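Local coordinates for protein insect group II chitinase (Ostrinia furnacalis, PDB 5Y2B) that probably hydrolyses the beta-1,4 links of chitin, as a family 18 glycoside hydrolase with a TIM-barrel catalytic domain, at residues W18-I23 and Y278-G283. Numbering follows the deposited sequence.
Sequences WYRPGI and YTRAKG. With NAG (2-acetamido-2-deoxy-beta-D-glucopyranose), chain B.
The guanidinium of Arg280 has Arg20 CG and NAG O3 at its edge, the acetamido methyl C8 of NAG over one face and Pro21 CD oblique to it. Thr279 CG2 sits over the centre of the Arg20 guanidinium, 4.1 Å above its plane. NAG C4 and O4 lie over one face of the Tyr19 ring, O4 displaced toward the rim; NAG C6 is 3.7 Å from Tyr19 CE2. The Tyr278 ring meets Pro21 O at its edge, in plane, 3.1 Å from CD1; obliquely, Ile23 CG1 packs 3.5 Å from CE1. A bend at chi3 (-58°) turns the Arg280 head to the other loop, where NH2 gives Tyr19 O a 3.0 Å hydrogen bond, bent at hydrogen (139°), and approaches NAG O7 to 2.7 Å. Extended from CG to NE, Arg20 runs past Tyr278 O, CG 3.3 Å from it, to a water 3.1 Å from its NH2 that donates to Thr279 O and NAG O7. Asp349 forms a salt bridge with Arg20 NH1; Asp56 is hydrogen-bonded to Tyr19 OH. Loops after TIM-barrel strands 8-14 and 244-257 thus share a sugar-binding surface: Tyr19 meets the C4 side off centre and the water ties O7 to both loops, consistent with recognition of chitin's N-acetyl group.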
ATOM      1  N   TRP A  18     -16.306   2.111   3.441  1.00 21.26           N
ATOM      2  CA  TRP A  18     -17.716   2.040   3.805  1.00 25.38           C
ATOM      3  C   TRP A  18     -18.511   3.232   3.278  1.00 26.49           C
ATOM      4  O   TRP A  18     -19.708   3.115   2.990  1.00 22.93           O
ATOM      5  CB  TRP A  18     -17.811   2.011   5.328  1.00 25.13           C
ATOM      6  CG  TRP A  18     -19.155   1.655   5.907  1.00 35.32           C
ATOM      7  CD1 TRP A  18     -20.055   0.751   5.420  1.00 32.59           C
ATOM      8  CD2 TRP A  18     -19.708   2.153   7.131  1.00 37.99           C
ATOM      9  NE1 TRP A  18     -21.146   0.668   6.259  1.00 35.96           N
ATOM     10  CE2 TRP A  18     -20.959   1.519   7.314  1.00 33.26           C
ATOM     11  CE3 TRP A  18     -19.247   3.045   8.109  1.00 36.99           C
ATOM     12  CZ2 TRP A  18     -21.769   1.766   8.421  1.00 40.34           C
ATOM     13  CZ3 TRP A  18     -20.050   3.285   9.230  1.00 36.10           C
ATOM     14  CH2 TRP A  18     -21.305   2.655   9.365  1.00 42.71           C
ATOM     15  N   TYR A  19     -17.872   4.389   3.198  1.00 22.34           N
ATOM     16  CA  TYR A  19     -18.546   5.630   2.835  1.00 24.99           C
ATOM     17  C   TYR A  19     -18.556   5.819   1.324  1.00 25.37           C
ATOM     18  O   TYR A  19     -18.037   6.801   0.820  1.00 24.32           O
ATOM     19  CB  TYR A  19     -17.853   6.808   3.506  1.00 24.49           C
ATOM     20  CG  TYR A  19     -17.824   6.730   4.999  1.00 29.02           C
ATOM     21  CD1 TYR A  19     -18.940   7.072   5.730  1.00 30.13           C
ATOM     22  CD2 TYR A  19     -16.672   6.341   5.693  1.00 27.44           C
ATOM     23  CE1 TYR A  19     -18.943   7.051   7.099  1.00 31.68           C
ATOM     24  CE2 TYR A  19     -16.670   6.285   7.090  1.00 27.96           C
ATOM     25  CZ  TYR A  19     -17.830   6.664   7.783  1.00 32.31           C
ATOM     26  OH  TYR A  19     -17.923   6.663   9.158  1.00 30.14           O
ATOM     27  N   ARG A  20     -19.141   4.861   0.605  1.00 20.24           N
ATOM     28  CA  ARG A  20     -19.129   4.873  -0.848  1.00 22.03           C
ATOM     29  C   ARG A  20     -20.515   4.467  -1.338  1.00 24.84           C
ATOM     30  O   ARG A  20     -21.173   3.629  -0.698  1.00 26.91           O
ATOM     31  CB  ARG A  20     -18.048   3.937  -1.450  1.00 22.80           C
ATOM     32  CG  ARG A  20     -16.642   4.560  -1.366  1.00 21.38           C
ATOM     33  CD  ARG A  20     -15.544   3.630  -1.862  1.00 21.89           C
ATOM     34  NE  ARG A  20     -14.248   4.224  -1.589  1.00 23.57           N
ATOM     35  CZ  ARG A  20     -13.089   3.576  -1.591  1.00 23.47           C
ATOM     36  NH1 ARG A  20     -13.038   2.283  -1.895  1.00 18.69           N
ATOM     37  NH2 ARG A  20     -11.970   4.250  -1.300  1.00 21.34           N
ATOM     38  N   PRO A  21     -20.996   5.038  -2.443  1.00 23.46           N
ATOM     39  CA  PRO A  21     -22.358   4.718  -2.883  1.00 20.38           C
ATOM     40  C   PRO A  21     -22.414   3.362  -3.560  1.00 25.09           C
ATOM     41  O   PRO A  21     -21.434   2.889  -4.146  1.00 22.41           O
ATOM     42  CB  PRO A  21     -22.692   5.849  -3.865  1.00 21.55           C
ATOM     43  CG  PRO A  21     -21.350   6.210  -4.477  1.00 20.24           C
ATOM     44  CD  PRO A  21     -20.362   6.072  -3.294  1.00 24.70           C
ATOM     45  N   GLY A  22     -23.586   2.729  -3.448  1.00 24.16           N
ATOM     46  CA  GLY A  22     -23.941   1.650  -4.357  1.00 25.76           C
ATOM     47  C   GLY A  22     -22.961   0.513  -4.219  1.00 27.90           C
ATOM     48  O   GLY A  22     -22.607   0.118  -3.104  1.00 25.75           O
ATOM     49  N   ILE A  23     -22.477   0.000  -5.355  1.00 27.53           N
ATOM     50  CA  ILE A  23     -21.565  -1.132  -5.320  1.00 30.04           C
ATOM     51  C   ILE A  23     -20.189  -0.768  -4.799  1.00 28.35           C
ATOM     52  O   ILE A  23     -19.384  -1.658  -4.559  1.00 29.18           O
ATOM     53  CB  ILE A  23     -21.395  -1.767  -6.710  1.00 29.83           C
ATOM     54  CG1 ILE A  23     -20.864  -0.714  -7.667  1.00 36.27           C
ATOM     55  CG2 ILE A  23     -22.675  -2.382  -7.135  1.00 32.90           C
ATOM     56  CD1 ILE A  23     -20.806  -1.134  -9.077  1.00 39.56           C
ATOM     57  N   TYR A 278     -17.419   6.403  -7.495  1.00 23.97           N
ATOM     58  CA  TYR A 278     -17.347   5.660  -6.247  1.00 21.97           C
ATOM     59  C   TYR A 278     -16.213   6.103  -5.349  1.00 24.88           C
ATOM     60  O   TYR A 278     -16.425   6.260  -4.150  1.00 29.33           O
ATOM     61  CB  TYR A 278     -17.189   4.185  -6.537  1.00 23.13           C
ATOM     62  CG  TYR A 278     -18.355   3.658  -7.278  1.00 27.43           C
ATOM     63  CD1 TYR A 278     -19.499   3.266  -6.601  1.00 24.40           C
ATOM     64  CD2 TYR A 278     -18.337   3.579  -8.665  1.00 29.55           C
ATOM     65  CE1 TYR A 278     -20.584   2.783  -7.288  1.00 28.40           C
ATOM     66  CE2 TYR A 278     -19.418   3.103  -9.360  1.00 26.98           C
ATOM     67  CZ  TYR A 278     -20.539   2.701  -8.663  1.00 32.32           C
ATOM     68  OH  TYR A 278     -21.614   2.198  -9.351  1.00 32.26           O
ATOM     69  N   THR A 279     -15.012   6.301  -5.896  1.00 19.98           N
ATOM     70  CA  THR A 279     -13.893   6.683  -5.042  1.00 21.70           C
ATOM     71  C   THR A 279     -13.842   8.190  -4.783  1.00 25.64           C
ATOM     72  O   THR A 279     -13.305   8.597  -3.759  1.00 27.61           O
ATOM     73  CB  THR A 279     -12.570   6.195  -5.652  1.00 22.19           C
ATOM     74  OG1 THR A 279     -12.514   6.525  -7.038  1.00 28.07           O
ATOM     75  CG2 THR A 279     -12.435   4.668  -5.528  1.00 23.94           C
ATOM     76  N   ARG A 280     -14.481   8.971  -5.645  1.00 24.74           N
ATOM     77  CA  ARG A 280     -14.600  10.421  -5.480  1.00 26.04           C
ATOM     78  C   ARG A 280     -13.350  11.183  -5.048  1.00 33.40           C
ATOM     79  O   ARG A 280     -13.376  11.960  -4.093  1.00 30.95           O
ATOM     80  CB  ARG A 280     -15.753  10.746  -4.524  1.00 28.85           C
ATOM     81  CG  ARG A 280     -17.008   9.923  -4.765  1.00 34.61           C
ATOM     82  CD  ARG A 280     -18.167  10.420  -3.914  1.00 40.50           C
ATOM     83  NE  ARG A 280     -17.850  10.391  -2.489  1.00 50.62           N
ATOM     84  CZ  ARG A 280     -17.550   9.287  -1.813  1.00 45.33           C
ATOM     85  NH1 ARG A 280     -17.523   8.114  -2.432  1.00 41.38           N
ATOM     86  NH2 ARG A 280     -17.275   9.354  -0.517  1.00 49.61           N
ATOM     87  N   ALA A 281     -12.265  10.962  -5.772  1.00 23.92           N
ATOM     88  CA  ALA A 281     -11.008  11.643  -5.538  1.00 29.38           C
ATOM     89  C   ALA A 281     -10.328  11.870  -6.882  1.00 31.55           C
ATOM     90  O   ALA A 281      -9.936  10.909  -7.553  1.00 25.66           O
ATOM     91  CB  ALA A 281     -10.107  10.835  -4.596  1.00 27.20           C
ATOM     92  N   LYS A 282     -10.194  13.142  -7.259  1.00 30.33           N
ATOM     93  CA  LYS A 282      -9.384  13.529  -8.403  1.00 32.94           C
ATOM     94  C   LYS A 282      -8.000  12.899  -8.318  1.00 27.54           C
ATOM     95  O   LYS A 282      -7.383  12.860  -7.255  1.00 32.25           O
ATOM     96  CB  LYS A 282      -9.280  15.050  -8.459  1.00 33.39           C
ATOM     97  CG  LYS A 282      -8.297  15.576  -9.469  1.00 36.16           C
ATOM     98  CD  LYS A 282      -8.247  17.099  -9.415  1.00 40.55           C
ATOM     99  CE  LYS A 282      -9.616  17.687  -9.748  1.00 45.31           C
ATOM    100  NZ  LYS A 282     -10.148  17.266 -11.108  1.00 46.59           N
ATOM    101  N   GLY A 283      -7.526  12.362  -9.429  1.00 29.68           N
ATOM    102  CA  GLY A 283      -6.209  11.775  -9.453  1.00 28.50           C
ATOM    103  C   GLY A 283      -6.155  10.253  -9.379  1.00 26.36           C
ATOM    104  O   GLY A 283      -5.134   9.690  -9.795  1.00 26.79           O
TER
HETATM  105  C1  NAG B   7     -13.587  10.235   3.357  1.00 48.82           C
HETATM  106  C2  NAG B   7     -14.902  10.318   2.574  1.00 49.02           C
HETATM  107  C3  NAG B   7     -16.009  10.949   3.427  1.00 47.33           C
HETATM  108  C4  NAG B   7     -16.134  10.212   4.756  1.00 45.76           C
HETATM  109  C5  NAG B   7     -14.780  10.239   5.484  1.00 49.78           C
HETATM  110  C6  NAG B   7     -14.796   9.502   6.803  1.00 41.85           C
HETATM  111  C7  NAG B   7     -14.634  10.435   0.108  1.00 47.65           C
HETATM  112  C8  NAG B   7     -14.457  11.374  -1.077  1.00 44.10           C
HETATM  113  N2  NAG B   7     -14.742  11.028   1.306  1.00 56.61           N
HETATM  114  O3  NAG B   7     -17.206  10.911   2.680  1.00 48.59           O
HETATM  115  O4  NAG B   7     -17.135  10.757   5.610  1.00 37.03           O
HETATM  116  O5  NAG B   7     -13.811   9.584   4.664  1.00 45.29           O
HETATM  117  O6  NAG B   7     -13.501   9.018   7.119  1.00 41.65           O
HETATM  118  O7  NAG B   7     -14.654   9.209  -0.017  1.00 48.29           O
HETATM  119  O   HOH W   1     -13.065   7.125  -1.140  1.00 37.61           O